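PDB 2AXP: SPbeta prophage-derived uncharacterized protein YorR from Bacillus subtilis subsp. subtilis, which is uncharacterised but has the parallel-sheet fold of P-loop nucleoside monophosphate kinases and may act as a dTMP kinase. Local coordinates for residues A[10-15]-A[106-111]; A[68-73]-A[126-131]. All blocks are in the same frame, centred on the assembly; numbering follows the deposited sequence.

Contact 1: residues A[10-15]-A[106-111]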
loop_
_atom_site.group_PDB
_atom_site.type_symbol
_atom_site.label_atom_id
_atom_site.label_comp_id
_atom_site.label_asym_id
_atom_site.label_seq_id
_atom_site.Cartn_x
_atom_site.Cartn_y
_atom_site.Cartn_z
ATOM N N ASP A 10 -6.108 -7.320 2.347
ATOM C CA ASP A 10 -4.936 -8.189 2.285
ATOM C C ASP A 10 -4.811 -8.990 3.570
ATOM O O ASP A 10 -5.578 -8.810 4.522
ATOM C CB ASP A 10 -3.670 -7.341 2.130
ATOM C CG ASP A 10 -3.499 -6.804 0.737
ATOM O OD1 ASP A 10 -4.510 -6.344 0.158
ATOM O OD2 ASP A 10 -2.348 -6.830 0.227
ATOM N N CYS A 11 -3.828 -9.873 3.585
ATOM C CA CYS A 11 -3.561 -10.669 4.760
ATOM C C CYS A 11 -4.749 -11.475 5.247
ATOM O O CYS A 11 -4.867 -11.768 6.445
ATOM C CB CYS A 11 -3.058 -9.771 5.888
ATOM S SG CYS A 11 -1.439 -9.065 5.521
ATOM N N CYS A 12 -5.641 -11.826 4.331
ATOM C CA CYS A 12 -6.794 -12.619 4.708
ATOM C C CYS A 12 -6.813 -13.919 3.913
ATOM O O CYS A 12 -7.854 -14.550 3.778
ATOM C CB CYS A 12 -8.104 -11.833 4.507
ATOM S SG CYS A 12 -8.411 -10.458 5.670
ATOM N N PHE A 13 -5.663 -14.305 3.372
ATOM C CA PHE A 13 -5.555 -15.568 2.627
ATOM C C PHE A 13 -6.471 -15.707 1.406
ATOM O O PHE A 13 -6.859 -16.817 1.028
ATOM C CB PHE A 13 -5.840 -16.731 3.575
ATOM C CG PHE A 13 -5.107 -16.635 4.865
ATOM C CD1 PHE A 13 -3.735 -16.828 4.908
ATOM C CD2 PHE A 13 -5.789 -16.327 6.039
ATOM C CE1 PHE A 13 -3.044 -16.718 6.103
ATOM C CE2 PHE A 13 -5.115 -16.211 7.241
ATOM C CZ PHE A 13 -3.735 -16.408 7.279
ATOM N N LYS A 14 -6.808 -14.581 0.794
ATOM C CA LYS A 14 -7.661 -14.573 -0.373
ATOM C C LYS A 14 -6.992 -15.392 -1.480
ATOM O O LYS A 14 -7.612 -16.248 -2.094
ATOM C CB LYS A 14 -7.857 -13.139 -0.841
ATOM C CG LYS A 14 -9.205 -12.817 -1.444
ATOM C CD LYS A 14 -9.062 -11.646 -2.421
ATOM C CE LYS A 14 -8.249 -10.518 -1.820
ATOM N NZ LYS A 14 -8.954 -10.019 -0.606
ATOM N N SER A 15 -5.719 -15.136 -1.724
ATOM C CA SER A 15 -5.017 -15.859 -2.759
ATOM C C SER A 15 -4.870 -17.336 -2.424
ATOM O O SER A 15 -4.733 -18.171 -3.321
ATOM C CB SER A 15 -3.635 -15.267 -2.978
ATOM O OG SER A 15 -2.811 -15.548 -1.865
ATOM N N SER A 106 -7.216 -5.489 14.545
ATOM C CA SER A 106 -6.082 -5.865 15.369
ATOM C C SER A 106 -5.360 -7.034 14.722
ATOM O O SER A 106 -4.138 -7.007 14.565
ATOM C CB SER A 106 -6.572 -6.234 16.762
ATOM O OG SER A 106 -7.853 -6.844 16.689
ATOM N N VAL A 107 -6.110 -8.055 14.322
ATOM C CA VAL A 107 -5.487 -9.206 13.684
ATOM C C VAL A 107 -4.784 -8.827 12.383
ATOM O O VAL A 107 -3.667 -9.287 12.123
ATOM C CB VAL A 107 -6.513 -10.321 13.370
ATOM C CG1 VAL A 107 -5.817 -11.493 12.670
ATOM C CG2 VAL A 107 -7.176 -10.774 14.642
ATOM N N ILE A 108 -5.417 -7.993 11.565
ATOM C CA ILE A 108 -4.790 -7.625 10.297
ATOM C C ILE A 108 -3.487 -6.854 10.475
ATOM O O ILE A 108 -2.509 -7.110 9.766
ATOM C CB ILE A 108 -5.761 -6.815 9.369
ATOM C CG1 ILE A 108 -6.791 -7.773 8.743
ATOM C CG2 ILE A 108 -4.957 -6.096 8.268
ATOM C CD1 ILE A 108 -7.871 -7.126 7.884
ATOM N N LYS A 109 -3.468 -5.904 11.408
ATOM C CA LYS A 109 -2.240 -5.139 11.651
ATOM C C LYS A 109 -1.158 -6.109 12.137
ATOM O O LYS A 109 0.009 -6.026 11.720
ATOM C CB LYS A 109 -2.487 -4.027 12.683
ATOM C CG LYS A 109 -3.393 -2.903 12.156
ATOM C CD LYS A 109 -4.084 -2.120 13.272
ATOM C CE LYS A 109 -5.182 -1.220 12.713
ATOM N NZ LYS A 109 -6.050 -0.566 13.744
ATOM N N LYS A 110 -1.554 -7.049 12.994
ATOM C CA LYS A 110 -0.613 -8.035 13.496
ATOM C C LYS A 110 -0.007 -8.811 12.311
ATOM O O LYS A 110 1.221 -8.970 12.222
ATOM C CB LYS A 110 -1.321 -8.958 14.510
ATOM C CG LYS A 110 -0.567 -10.243 14.890
ATOM C CD LYS A 110 -0.780 -11.457 13.914
ATOM C CE LYS A 110 -2.181 -12.127 14.018
ATOM N NZ LYS A 110 -2.762 -12.350 15.399
ATOM N N ARG A 111 -0.844 -9.257 11.372
ATOM C CA ARG A 111 -0.332 -10.014 10.206
ATOM C C ARG A 111 0.532 -9.130 9.319
ATOM O O ARG A 111 1.492 -9.593 8.702
ATOM C CB ARG A 111 -1.485 -10.604 9.379
ATOM C CG ARG A 111 -2.340 -11.580 10.158
ATOM C CD ARG A 111 -3.449 -12.193 9.332
ATOM N NE ARG A 111 -4.248 -13.098 10.151
ATOM C CZ ARG A 111 -5.411 -13.629 9.790
ATOM N NH1 ARG A 111 -5.948 -13.357 8.602
ATOM N NH2 ARG A 111 -6.053 -14.430 10.628
#

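Contact 2: residues A[68-73]-A[126-131]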
loop_
_atom_site.group_PDB
_atom_site.type_symbol
_atom_site.label_atom_id
_atom_site.label_comp_id
_atom_site.label_asym_id
_atom_site.label_seq_id
_atom_site.Cartn_x
_atom_site.Cartn_y
_atom_site.Cartn_z
ATOM N N LEU A 68 -14.880 -0.281 -5.705
ATOM C CA LEU A 68 -15.761 0.632 -5.002
ATOM C C LEU A 68 -15.228 0.939 -3.601
ATOM O O LEU A 68 -15.920 1.540 -2.784
ATOM C CB LEU A 68 -17.141 0.007 -4.888
ATOM C CG LEU A 68 -18.279 1.016 -4.833
ATOM C CD1 LEU A 68 -18.271 1.855 -6.107
ATOM C CD2 LEU A 68 -19.600 0.271 -4.684
ATOM N N VAL A 69 -14.001 0.512 -3.326
ATOM C CA VAL A 69 -13.371 0.726 -2.028
ATOM C C VAL A 69 -12.024 1.404 -2.217
ATOM O O VAL A 69 -11.803 2.498 -1.724
ATOM C CB VAL A 69 -13.171 -0.621 -1.285
ATOM C CG1 VAL A 69 -12.080 -0.501 -0.239
ATOM C CG2 VAL A 69 -14.460 -1.036 -0.621
ATOM N N TYR A 70 -11.124 0.755 -2.940
ATOM C CA TYR A 70 -9.823 1.332 -3.158
ATOM C C TYR A 70 -9.880 2.638 -3.944
ATOM O O TYR A 70 -8.886 3.355 -4.032
ATOM C CB TYR A 70 -8.915 0.326 -3.864
ATOM C CG TYR A 70 -8.604 -0.882 -3.010
ATOM C CD1 TYR A 70 -7.989 -0.740 -1.757
ATOM C CD2 TYR A 70 -8.961 -2.169 -3.430
ATOM C CE1 TYR A 70 -7.745 -1.850 -0.937
ATOM C CE2 TYR A 70 -8.723 -3.284 -2.622
ATOM C CZ TYR A 70 -8.119 -3.118 -1.377
ATOM O OH TYR A 70 -7.912 -4.211 -0.567
ATOM N N ALA A 71 -11.037 2.958 -4.514
ATOM C CA ALA A 71 -11.169 4.195 -5.289
ATOM C C ALA A 71 -11.197 5.410 -4.367
ATOM O O ALA A 71 -10.730 6.488 -4.732
ATOM C CB ALA A 71 -12.433 4.157 -6.137
ATOM N N LYS A 72 -11.752 5.220 -3.173
ATOM C CA LYS A 72 -11.854 6.278 -2.180
ATOM C C LYS A 72 -10.536 6.394 -1.437
ATOM O O LYS A 72 -10.512 6.815 -0.286
ATOM C CB LYS A 72 -12.960 5.957 -1.164
ATOM C CG LYS A 72 -14.302 5.541 -1.765
ATOM C CD LYS A 72 -14.938 6.652 -2.583
ATOM C CE LYS A 72 -16.337 6.265 -3.036
ATOM N NZ LYS A 72 -17.029 7.393 -3.728
ATOM N N LYS A 73 -9.437 6.012 -2.076
ATOM C CA LYS A 73 -8.144 6.082 -1.404
ATOM C C LYS A 73 -7.014 6.563 -2.293
ATOM O O LYS A 73 -6.117 7.260 -1.831
ATOM C CB LYS A 73 -7.782 4.715 -0.810
ATOM C CG LYS A 73 -8.648 4.307 0.374
ATOM C CD LYS A 73 -8.525 5.323 1.510
ATOM C CE LYS A 73 -9.460 5.008 2.668
ATOM N NZ LYS A 73 -9.331 6.018 3.759
ATOM N N ASP A 126 -8.602 0.228 9.640
ATOM C CA ASP A 126 -9.922 0.369 10.234
ATOM C C ASP A 126 -10.880 0.938 9.213
ATOM O O ASP A 126 -12.002 0.457 9.063
ATOM C CB ASP A 126 -9.857 1.291 11.450
ATOM C CG ASP A 126 -8.935 0.762 12.532
ATOM O OD1 ASP A 126 -9.207 -0.348 13.038
ATOM O OD2 ASP A 126 -7.942 1.445 12.878
ATOM N N SER A 127 -10.426 1.970 8.513
ATOM C CA SER A 127 -11.239 2.610 7.490
ATOM C C SER A 127 -11.525 1.640 6.337
ATOM O O SER A 127 -12.666 1.512 5.889
ATOM C CB SER A 127 -10.529 3.854 6.957
ATOM O OG SER A 127 -11.290 4.443 5.917
ATOM N N ILE A 128 -10.484 0.964 5.860
ATOM C CA ILE A 128 -10.644 0.011 4.773
ATOM C C ILE A 128 -11.703 -1.006 5.162
ATOM O O ILE A 128 -12.619 -1.275 4.391
ATOM C CB ILE A 128 -9.309 -0.718 4.447
ATOM C CG1 ILE A 128 -8.382 0.228 3.673
ATOM C CG2 ILE A 128 -9.577 -1.989 3.643
ATOM C CD1 ILE A 128 -7.077 -0.401 3.203
ATOM N N LEU A 129 -11.586 -1.560 6.363
ATOM C CA LEU A 129 -12.556 -2.541 6.825
ATOM C C LEU A 129 -13.926 -1.924 6.987
ATOM O O LEU A 129 -14.932 -2.525 6.617
ATOM C CB LEU A 129 -12.126 -3.153 8.156
ATOM C CG LEU A 129 -11.396 -4.493 8.105
ATOM C CD1 LEU A 129 -10.139 -4.370 7.265
ATOM C CD2 LEU A 129 -11.058 -4.930 9.517
ATOM N N GLU A 130 -13.973 -0.721 7.541
ATOM C CA GLU A 130 -15.251 -0.063 7.747
ATOM C C GLU A 130 -15.887 0.235 6.393
ATOM O O GLU A 130 -17.109 0.188 6.234
ATOM C CB GLU A 130 -15.047 1.217 8.559
ATOM C CG GLU A 130 -16.330 1.863 9.040
ATOM C CD GLU A 130 -16.518 3.248 8.460
ATOM O OE1 GLU A 130 -15.698 4.139 8.781
ATOM O OE2 GLU A 130 -17.478 3.445 7.680
ATOM N N LEU A 131 -15.036 0.508 5.413
ATOM C CA LEU A 131 -15.471 0.816 4.051
ATOM C C LEU A 131 -16.007 -0.423 3.323
ATOM O O LEU A 131 -17.038 -0.356 2.652
ATOM C CB LEU A 131 -14.294 1.396 3.272
ATOM C CG LEU A 131 -14.593 2.393 2.168
ATOM C CD1 LEU A 131 -15.393 3.567 2.723
ATOM C CD2 LEU A 131 -13.277 2.871 1.592
#

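Contact 1: residues A[10-15]-A[106-111]
Arg111 NH1 donates a nearly straight hydrogen bond to the backbone oxygen of Cys11 (Arg111 NH1 to Cys11 O 2.9 Å, N-H...O angle 166°). The acceptor lies in the plane of the guanidinium, and the donor lies in the carbonyl plane. The other terminal nitrogen, NH2, is bonded to the backbone oxygen of Thr148. Arg111 therefore ties two loops together. Its chain is extended from CG to NE, which carries the guanidinium from helix 105-115 out to the loop.

Phe13 comes over one face of that guanidinium. Phe13 CE2 sits 3.3 Å from Arg111 NH1. The two planes are 51° apart and Phe13 CE2 lies toward the rim of the group, so this is an oblique contact and not a parallel stack. The CG of Phe13 is anti to its carbonyl carbon (chi1 -47°), which turns the ring toward Arg111.

The rest of the contact is apolar. Cys11 faces the stem of the arginine, and Cys11 CB meets Arg111 CB at 3.9 Å. Cys12 faces Ile108 instead, with Cys12 SG touching Ile108 CD1 at 4.0 Å. Ile108 also packs on Pro9 and on Ile125 of helix 124-137.

Residues 8 to 15 have the place and much of the sequence of a P-loop, between strand 3-7 and helix 14-25. Gly8, Lys14 and Ser15 match the Walker A pattern, while Phe13 stands where the consensus has glycine. Phe13 is also the N-cap residue of helix 14-25. Two backbone carbonyls take bonds from the guanidinium, and a ring meets it obliquely. This probably limits the rotation of the arginine's end and would restrain the loop's shape.

Contact 2: residues A[68-73]-A[126-131]
The backbones come closest at Val69 and Leu131, whose CA atoms are 6.4 Å apart, where residues 68-73 meet helix 124-137. Leu131 is the main apolar side chain here. Leu131 CD2 packs against Val69 CG1 at 4.0 Å, and the two side chains run past each other in opposite directions. Leu131 CD2 also lies 3.6 Å from Val69 O, which accepts a turn bond from Lys72 N. Lys72 adds its CB to the Leu131 methyl, while its amine leads away.

Tyr70 presents its ring edge to Ile128, and Tyr70 CE1 is 4.4 Å from Ile128 CD1. Lys73 bends at chi2 (-60°) and brings its amine to Ser127. The hydrogen bond from Lys73 NZ to Ser127 OG is weak, at 3.3 Å. With chi1 at 177°, the Ser127 hydroxyl swings away from its own N and toward Lys73. Asp124 makes a long, weak ion pair with the same amine.

Val69 also packs on Tyr132 and Val135 further along helix 124-137. The contact thus joins residues 68-73, which belong to helix 64-70 and what follows it, to helix 124-137. Strand 58-61 precedes helix 64-70, and the second subunit hydrogen-bonds to the backbone of Lys73.

The centres of the two contacts are about 15 Å apart, and helix pair 105-115 and 124-137 joins them. A salt bridge links Lys109 NZ of contact 1 to Asp126 OD2 of contact 2 at 2.9 Å. Nearby, Ile108 CD1 packs on Leu129 CD1 at 3.6 Å. Asp10 OD1 of the P-loop-like segment also approaches Tyr70 OH, at 4.1 Å, a packing contact. Helix 124-137 thus bears on helix 105-115 in one direction and on residues 68-73 in another. Contact 1 includes the probable phosphate-binding loop, and contact 2 lies beside it. Both touch the second subunit.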